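Side-chain contact in carboxypeptidase 1 (Deinococcus radiodurans str. R1, PDB 5GIV), which probably releases amino acids one at a time from the C-terminus of peptides with broad specificity, as a zinc-dependent M32 metallopeptidase: residues S429-A434 / A486-K491. Numbering follows the deposited sequence.
Sequences SAQFYA and AGPYLK
Ala430 meets Pro488 and Tyr489 where two helices pass almost at right angles, 93° between their directions, and illustrates how a small side chain lets backbones come close: the short helix axes approach to 7.7 Å. Its methyl points at the second helix and lands on backbone, with CB 3.5 Å from Tyr489 CA and 3.8 Å from Pro488 O. Beside it lies the root of the tyrosine, Ala430 CB to Tyr489 CB being 4.1 Å, and the same methyl faces the rim of the aromatic ring, close to the ring plane. Tyr489 CG stands anti to the backbone N (chi1 -180°), which carries the ring past Ala430 and along helix 420-439, against Asn426 and Val427, until OH hydrogen-bonds to Asn358. In this mostly helical M32 fold the contact crosses helix 420-439 with the C-terminal helix 487-501, and the tyrosine side chain lies about 13 Å from the bound zinc ion, which is held by His266, His270 and Glu296. Gln431, next along, offers backbone rather than its amide: Pro488 CB rests 3.9 Å from Gln431 CA, and Pro488 CG follows at 4.1 Å, so the CB-CG edge of the pyrrolidine ring rests on the helix backbone. No hydrogen bond spans the two segments. The extended Gln431 side chain (chi1 -177°) instead takes its amide to the end of helix 472-480 and the link that follows it, where NE2 bonds to Thr480 OG1 and Ala483 O while OE1 accepts from Thr485 N.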
loop_
_atom_site.group_PDB
_atom_site.type_symbol
_atom_site.label_atom_id
_atom_site.label_comp_id
_atom_site.label_asym_id
_atom_site.label_seq_id
_atom_site.Cartn_x
_atom_site.Cartn_y
_atom_site.Cartn_z
ATOM N N SER A 429 -7.606 26.810 -16.149
ATOM C CA SER A 429 -6.338 27.062 -15.468
ATOM C C SER A 429 -5.942 28.533 -15.562
ATOM O O SER A 429 -5.562 29.148 -14.558
ATOM C CB SER A 429 -5.234 26.165 -16.039
ATOM O OG SER A 429 -4.902 26.509 -17.372
ATOM N N ALA A 430 -6.023 29.115 -16.765
ATOM C CA ALA A 430 -5.688 30.530 -16.936
ATOM C C ALA A 430 -6.744 31.448 -16.326
ATOM O O ALA A 430 -6.410 32.535 -15.838
ATOM C CB ALA A 430 -5.502 30.858 -18.416
ATOM N N GLN A 431 -8.017 31.048 -16.375
ATOM C CA GLN A 431 -9.075 31.860 -15.783
ATOM C C GLN A 431 -8.902 31.948 -14.273
ATOM O O GLN A 431 -8.983 33.035 -13.692
ATOM C CB GLN A 431 -10.443 31.281 -16.158
ATOM C CG GLN A 431 -11.661 32.065 -15.664
ATOM C CD GLN A 431 -12.964 31.617 -16.345
ATOM O OE1 GLN A 431 -12.934 30.951 -17.380
ATOM N NE2 GLN A 431 -14.110 31.978 -15.756
ATOM N N PHE A 432 -8.653 30.810 -13.616
ATOM C CA PHE A 432 -8.381 30.845 -12.184
ATOM C C PHE A 432 -7.108 31.620 -11.889
ATOM O O PHE A 432 -7.056 32.414 -10.945
ATOM C CB PHE A 432 -8.266 29.430 -11.618
ATOM C CG PHE A 432 -9.581 28.769 -11.378
ATOM C CD1 PHE A 432 -10.518 29.359 -10.540
ATOM C CD2 PHE A 432 -9.884 27.561 -11.978
ATOM C CE1 PHE A 432 -11.734 28.759 -10.314
ATOM C CE2 PHE A 432 -11.105 26.951 -11.752
ATOM C CZ PHE A 432 -12.032 27.549 -10.924
ATOM N N TYR A 433 -6.077 31.419 -12.699
ATOM C CA TYR A 433 -4.799 32.046 -12.408
ATOM C C TYR A 433 -4.900 33.563 -12.481
ATOM O O TYR A 433 -4.396 34.263 -11.596
ATOM C CB TYR A 433 -3.748 31.527 -13.373
ATOM C CG TYR A 433 -2.376 32.066 -13.119
ATOM C CD1 TYR A 433 -1.542 31.462 -12.192
ATOM C CD2 TYR A 433 -1.906 33.184 -13.810
ATOM C CE1 TYR A 433 -0.267 31.947 -11.960
ATOM C CE2 TYR A 433 -0.634 33.679 -13.581
ATOM C CZ TYR A 433 0.180 33.054 -12.656
ATOM O OH TYR A 433 1.446 33.534 -12.425
ATOM N N ALA A 434 -5.565 34.085 -13.522
ATOM C CA ALA A 434 -5.695 35.530 -13.689
ATOM C C ALA A 434 -6.466 36.150 -12.533
ATOM O O ALA A 434 -6.156 37.265 -12.094
ATOM C CB ALA A 434 -6.372 35.855 -15.019
ATOM N N ALA A 486 -12.880 31.112 -22.609
ATOM C CA ALA A 486 -11.551 30.882 -23.156
ATOM C C ALA A 486 -10.728 32.154 -23.251
ATOM O O ALA A 486 -9.555 32.087 -23.633
ATOM C CB ALA A 486 -11.649 30.262 -24.550
ATOM N N GLY A 487 -11.304 33.299 -22.899
ATOM C CA GLY A 487 -10.624 34.559 -23.046
ATOM C C GLY A 487 -9.276 34.569 -22.364
ATOM O O GLY A 487 -8.235 34.723 -23.004
ATOM N N PRO A 488 -9.272 34.413 -21.037
ATOM C CA PRO A 488 -7.990 34.456 -20.312
ATOM C C PRO A 488 -7.002 33.424 -20.821
ATOM O O PRO A 488 -5.794 33.694 -20.887
ATOM C CB PRO A 488 -8.407 34.200 -18.854
ATOM C CG PRO A 488 -9.861 34.598 -18.800
ATOM C CD PRO A 488 -10.424 34.234 -20.137
ATOM N N TYR A 489 -7.504 32.247 -21.200
ATOM C CA TYR A 489 -6.657 31.186 -21.734
ATOM C C TYR A 489 -5.993 31.605 -23.037
ATOM O O TYR A 489 -4.776 31.466 -23.194
ATOM C CB TYR A 489 -7.497 29.921 -21.925
ATOM C CG TYR A 489 -6.767 28.710 -22.467
ATOM C CD1 TYR A 489 -5.649 28.192 -21.817
ATOM C CD2 TYR A 489 -7.250 28.028 -23.585
ATOM C CE1 TYR A 489 -4.999 27.066 -22.300
ATOM C CE2 TYR A 489 -6.612 26.900 -24.071
ATOM C CZ TYR A 489 -5.489 26.420 -23.422
ATOM O OH TYR A 489 -4.859 25.296 -23.893
ATOM N N LEU A 490 -6.773 32.123 -23.990
ATOM C CA LEU A 490 -6.192 32.500 -25.275
ATOM C C LEU A 490 -5.269 33.698 -25.131
ATOM O O LEU A 490 -4.240 33.782 -25.812
ATOM C CB LEU A 490 -7.291 32.783 -26.296
ATOM C CG LEU A 490 -8.181 31.579 -26.624
ATOM C CD1 LEU A 490 -9.247 31.955 -27.638
ATOM C CD2 LEU A 490 -7.342 30.376 -27.108
ATOM N N LYS A 491 -5.605 34.628 -24.240
ATOM C CA LYS A 491 -4.719 35.762 -24.016
ATOM C C LYS A 491 -3.376 35.306 -23.462
ATOM O O LYS A 491 -2.322 35.792 -23.887
ATOM C CB LYS A 491 -5.359 36.753 -23.048
ATOM C CG LYS A 491 -4.460 37.944 -22.790
ATOM C CD LYS A 491 -5.038 38.922 -21.785
ATOM C CE LYS A 491 -3.995 40.002 -21.490
ATOM N NZ LYS A 491 -4.334 40.880 -20.325
#